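Local atomic coordinates of propionate kinase (Francisella tularensis subsp. tularensis, PDB entry 3KHY), a protein that probably catalyses the reversible, magnesium-dependent transfer of phosphate from ATP to acetate, giving acetyl phosphate and ADP. Residues A[189-202]-A[311-324]. Numbering follows the deposited sequence.
Sequences LTQQKANVIVAHLG and FNKLDALVFTGGIG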
# COMPACT_ATOMS: atom_id res chain seq x y z
N LEU A 189 0.98 -18.54 24.95
CA LEU A 189 2.38 -18.10 24.81
C LEU A 189 3.12 -17.73 26.09
O LEU A 189 4.03 -18.44 26.52
CB LEU A 189 2.46 -16.95 23.81
CG LEU A 189 2.43 -17.35 22.34
CD1 LEU A 189 2.09 -16.16 21.46
CD2 LEU A 189 3.77 -17.94 21.93
N THR A 190 2.75 -16.59 26.68
CA THR A 190 3.37 -16.13 27.92
C THR A 190 2.32 -15.68 28.93
O THR A 190 1.12 -15.79 28.68
CB THR A 190 4.32 -14.93 27.69
OG1 THR A 190 3.54 -13.75 27.42
CG2 THR A 190 5.28 -15.20 26.52
N GLN A 191 2.79 -15.16 30.05
CA GLN A 191 1.92 -14.64 31.10
C GLN A 191 1.18 -13.36 30.68
O GLN A 191 0.05 -13.12 31.11
CB GLN A 191 2.74 -14.38 32.36
CG GLN A 191 1.97 -13.78 33.53
CD GLN A 191 2.88 -13.46 34.71
OE1 GLN A 191 4.07 -13.78 34.70
NE2 GLN A 191 2.32 -12.82 35.72
N GLN A 192 1.81 -12.55 29.83
CA GLN A 192 1.25 -11.26 29.41
C GLN A 192 0.32 -11.41 28.21
O GLN A 192 0.14 -12.51 27.69
CB GLN A 192 2.38 -10.29 29.06
CG GLN A 192 3.30 -9.93 30.23
CD GLN A 192 4.21 -11.07 30.66
OE1 GLN A 192 4.20 -11.49 31.82
NE2 GLN A 192 5.01 -11.58 29.72
N LYS A 193 -0.29 -10.30 27.78
CA LYS A 193 -1.06 -10.30 26.53
C LYS A 193 -0.12 -10.54 25.36
O LYS A 193 1.10 -10.40 25.49
CB LYS A 193 -1.83 -8.99 26.34
CG LYS A 193 -2.94 -8.75 27.36
CD LYS A 193 -3.74 -10.03 27.60
CE LYS A 193 -4.83 -9.83 28.65
NZ LYS A 193 -5.32 -11.14 29.17
N ALA A 194 -0.67 -10.90 24.20
CA ALA A 194 0.15 -11.35 23.09
C ALA A 194 0.87 -10.23 22.35
O ALA A 194 0.33 -9.13 22.16
CB ALA A 194 -0.70 -12.18 22.12
N ASN A 195 2.10 -10.51 21.95
CA ASN A 195 2.81 -9.66 21.00
C ASN A 195 2.97 -10.48 19.74
O ASN A 195 3.94 -11.22 19.57
CB ASN A 195 4.17 -9.25 21.56
CG ASN A 195 4.05 -8.37 22.79
OD1 ASN A 195 3.46 -7.30 22.75
ND2 ASN A 195 4.60 -8.84 23.90
N VAL A 196 1.98 -10.37 18.86
CA VAL A 196 1.90 -11.29 17.74
C VAL A 196 1.51 -10.58 16.46
O VAL A 196 0.93 -9.49 16.48
CB VAL A 196 0.89 -12.43 18.01
CG1 VAL A 196 1.40 -13.37 19.10
CG2 VAL A 196 -0.51 -11.89 18.36
N ILE A 197 1.88 -11.20 15.36
CA ILE A 197 1.38 -10.80 14.05
C ILE A 197 0.40 -11.88 13.65
O ILE A 197 0.74 -13.06 13.65
CB ILE A 197 2.52 -10.72 13.04
CG1 ILE A 197 3.48 -9.61 13.44
CG2 ILE A 197 1.96 -10.51 11.61
CD1 ILE A 197 4.83 -9.65 12.69
N VAL A 198 -0.84 -11.48 13.34
CA VAL A 198 -1.89 -12.42 13.00
C VAL A 198 -2.25 -12.28 11.53
O VAL A 198 -2.63 -11.20 11.07
CB VAL A 198 -3.15 -12.22 13.87
CG1 VAL A 198 -4.27 -13.21 13.46
CG2 VAL A 198 -2.82 -12.37 15.37
N ALA A 199 -2.08 -13.37 10.79
CA ALA A 199 -2.46 -13.42 9.38
C ALA A 199 -3.75 -14.21 9.25
O ALA A 199 -3.76 -15.42 9.37
CB ALA A 199 -1.36 -14.05 8.55
N HIS A 200 -4.85 -13.50 9.06
CA HIS A 200 -6.15 -14.12 8.84
C HIS A 200 -6.30 -14.30 7.34
O HIS A 200 -6.54 -13.33 6.62
CB HIS A 200 -7.26 -13.20 9.36
CG HIS A 200 -8.64 -13.75 9.14
ND1 HIS A 200 -9.46 -14.14 10.18
CD2 HIS A 200 -9.34 -13.99 8.01
CE1 HIS A 200 -10.61 -14.58 9.70
NE2 HIS A 200 -10.56 -14.51 8.38
N LEU A 201 -6.14 -15.54 6.86
CA LEU A 201 -6.21 -15.82 5.43
C LEU A 201 -7.43 -16.70 5.18
O LEU A 201 -7.49 -17.82 5.66
CB LEU A 201 -4.92 -16.53 4.95
CG LEU A 201 -3.61 -15.87 5.41
CD1 LEU A 201 -2.38 -16.71 5.01
CD2 LEU A 201 -3.48 -14.45 4.86
N GLY A 202 -8.43 -16.14 4.50
CA GLY A 202 -9.62 -16.89 4.10
C GLY A 202 -10.11 -16.31 2.78
O GLY A 202 -9.30 -15.94 1.93
N PHE A 311 8.08 -4.70 17.18
CA PHE A 311 8.35 -5.69 18.21
C PHE A 311 9.79 -5.72 18.69
O PHE A 311 10.71 -5.97 17.90
CB PHE A 311 7.96 -7.09 17.72
CG PHE A 311 6.50 -7.21 17.34
CD1 PHE A 311 5.54 -7.47 18.31
CD2 PHE A 311 6.11 -7.06 16.02
CE1 PHE A 311 4.19 -7.57 17.97
CE2 PHE A 311 4.75 -7.17 15.67
CZ PHE A 311 3.80 -7.42 16.66
N ASN A 312 9.99 -5.48 19.98
CA ASN A 312 11.28 -5.77 20.59
C ASN A 312 11.48 -7.27 20.56
O ASN A 312 12.55 -7.77 20.21
CB ASN A 312 11.33 -5.26 22.03
CG ASN A 312 12.65 -5.57 22.70
OD1 ASN A 312 13.70 -5.09 22.27
ND2 ASN A 312 12.60 -6.37 23.75
N LYS A 313 10.43 -7.99 20.92
CA LYS A 313 10.42 -9.45 20.90
C LYS A 313 9.10 -9.94 20.34
O LYS A 313 8.05 -9.78 20.97
CB LYS A 313 10.63 -10.00 22.31
CG LYS A 313 10.58 -11.53 22.41
CD LYS A 313 10.85 -11.97 23.84
CE LYS A 313 10.56 -13.46 24.05
NZ LYS A 313 10.53 -13.82 25.51
N LEU A 314 9.13 -10.53 19.15
CA LEU A 314 7.92 -11.11 18.57
C LEU A 314 7.60 -12.43 19.24
O LEU A 314 8.43 -13.33 19.25
CB LEU A 314 8.10 -11.34 17.06
CG LEU A 314 6.93 -12.03 16.37
CD1 LEU A 314 5.74 -11.08 16.32
CD2 LEU A 314 7.30 -12.51 14.95
N ASP A 315 6.39 -12.57 19.80
CA ASP A 315 6.01 -13.84 20.45
C ASP A 315 5.74 -14.92 19.41
O ASP A 315 6.21 -16.05 19.54
CB ASP A 315 4.76 -13.68 21.32
CG ASP A 315 5.01 -12.85 22.57
OD1 ASP A 315 6.17 -12.80 23.04
OD2 ASP A 315 4.03 -12.27 23.08
N ALA A 316 4.95 -14.56 18.39
CA ALA A 316 4.64 -15.50 17.31
C ALA A 316 4.08 -14.81 16.08
O ALA A 316 3.48 -13.73 16.18
CB ALA A 316 3.64 -16.54 17.79
N LEU A 317 4.27 -15.44 14.93
CA LEU A 317 3.46 -15.16 13.75
C LEU A 317 2.33 -16.18 13.79
O LEU A 317 2.61 -17.37 13.98
CB LEU A 317 4.29 -15.35 12.49
CG LEU A 317 3.53 -15.36 11.16
CD1 LEU A 317 2.78 -14.04 10.95
CD2 LEU A 317 4.49 -15.63 10.01
N VAL A 318 1.08 -15.74 13.66
CA VAL A 318 -0.07 -16.66 13.78
C VAL A 318 -0.90 -16.71 12.51
O VAL A 318 -1.35 -15.66 12.03
CB VAL A 318 -1.00 -16.24 14.94
CG1 VAL A 318 -2.11 -17.27 15.12
CG2 VAL A 318 -0.20 -16.07 16.24
N PHE A 319 -1.10 -17.91 11.95
CA PHE A 319 -1.97 -18.10 10.79
C PHE A 319 -3.36 -18.50 11.27
O PHE A 319 -3.50 -19.31 12.19
CB PHE A 319 -1.46 -19.24 9.88
CG PHE A 319 -0.19 -18.92 9.14
CD1 PHE A 319 -0.22 -18.12 8.01
CD2 PHE A 319 1.03 -19.46 9.56
CE1 PHE A 319 0.94 -17.84 7.31
CE2 PHE A 319 2.21 -19.18 8.86
CZ PHE A 319 2.16 -18.37 7.72
N THR A 320 -4.39 -17.95 10.64
CA THR A 320 -5.75 -18.30 10.98
C THR A 320 -6.63 -18.08 9.75
O THR A 320 -6.14 -17.67 8.70
CB THR A 320 -6.26 -17.49 12.20
OG1 THR A 320 -7.48 -18.07 12.68
CG2 THR A 320 -6.50 -16.01 11.82
N GLY A 321 -7.92 -18.38 9.86
CA GLY A 321 -8.84 -18.28 8.74
C GLY A 321 -8.90 -19.58 7.94
O GLY A 321 -8.11 -20.49 8.18
N GLY A 322 -9.83 -19.66 7.00
CA GLY A 322 -10.02 -20.88 6.21
C GLY A 322 -8.74 -21.38 5.55
O GLY A 322 -8.47 -22.59 5.52
N ILE A 323 -7.97 -20.46 5.00
CA ILE A 323 -6.71 -20.82 4.36
C ILE A 323 -5.61 -20.99 5.39
O ILE A 323 -4.86 -21.97 5.36
CB ILE A 323 -6.26 -19.72 3.36
CG1 ILE A 323 -7.30 -19.57 2.24
CG2 ILE A 323 -4.88 -20.03 2.80
CD1 ILE A 323 -7.06 -18.35 1.35
N GLY A 324 -5.51 -20.04 6.31
CA GLY A 324 -4.46 -20.04 7.32
C GLY A 324 -4.49 -21.30 8.17
O GLY A 324 -3.44 -21.84 8.56
O HOH W 1 3.76 -11.65 25.45
O HOH W 2 7.25 -10.50 23.55
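Val-318 lies at the tight middle of this contact: its N gives a 2.7 Å hydrogen bond to Ile-197 O, and its O takes one of the same length from Ala-199 N. Strands 196-201 and 316-320 run parallel here, and the ladder goes on through Thr-320, whose N binds Ala-199 O and whose O accepts from Leu-201 N. On one face Ile-197 is packed between loop and strand. Its CG1 comes within 3.5 Å of Phe-311 CE2, while CG2, set anti to the backbone N, meets Leu-317 CD1 at 3.7 Å; Leu-314 CD1 lies over the centre of one face of the Phe-311 ring. Further along, Leu-201 CD1 touches the edge of the Phe-319 ring. On the other face, helix 175-188 packs over Val-198, Val-318 and Thr-320. These are neighbouring strands of a five-stranded sheet in the actin-like ATPase fold of the acetokinases, and beyond strand 316-320 the chain bends into a weakly bonded helical turn at the predicted ATP site. There Leu-201 O receives both Ile-323 N and Gly-324 N from the same face of its carbonyl plane, at 2.8 and 3.0 Å respectively. Gly-321 CA sits over the centre of the His-200 ring, a CH-pi contact; that ring also stacks on His-174, a predicted transition-state stabiliser, and its ND1 bonds Ser-177. The opposite end is wetter and nearer solvent, although Asp-315 itself is buried. Asp-315 turns its carboxylate back to Asn-195, chi1 -70° placing CG beside its own backbone N, and OD2 takes Asn-195 N from 36° out of the carboxylate plane. One water joins OD2 to Thr-190 OG1 and Lys-193 O; a second links OD1 with Asn-195 ND2 and Lys-313 O, while Asn-195 OD1 is held by Asp-212 N.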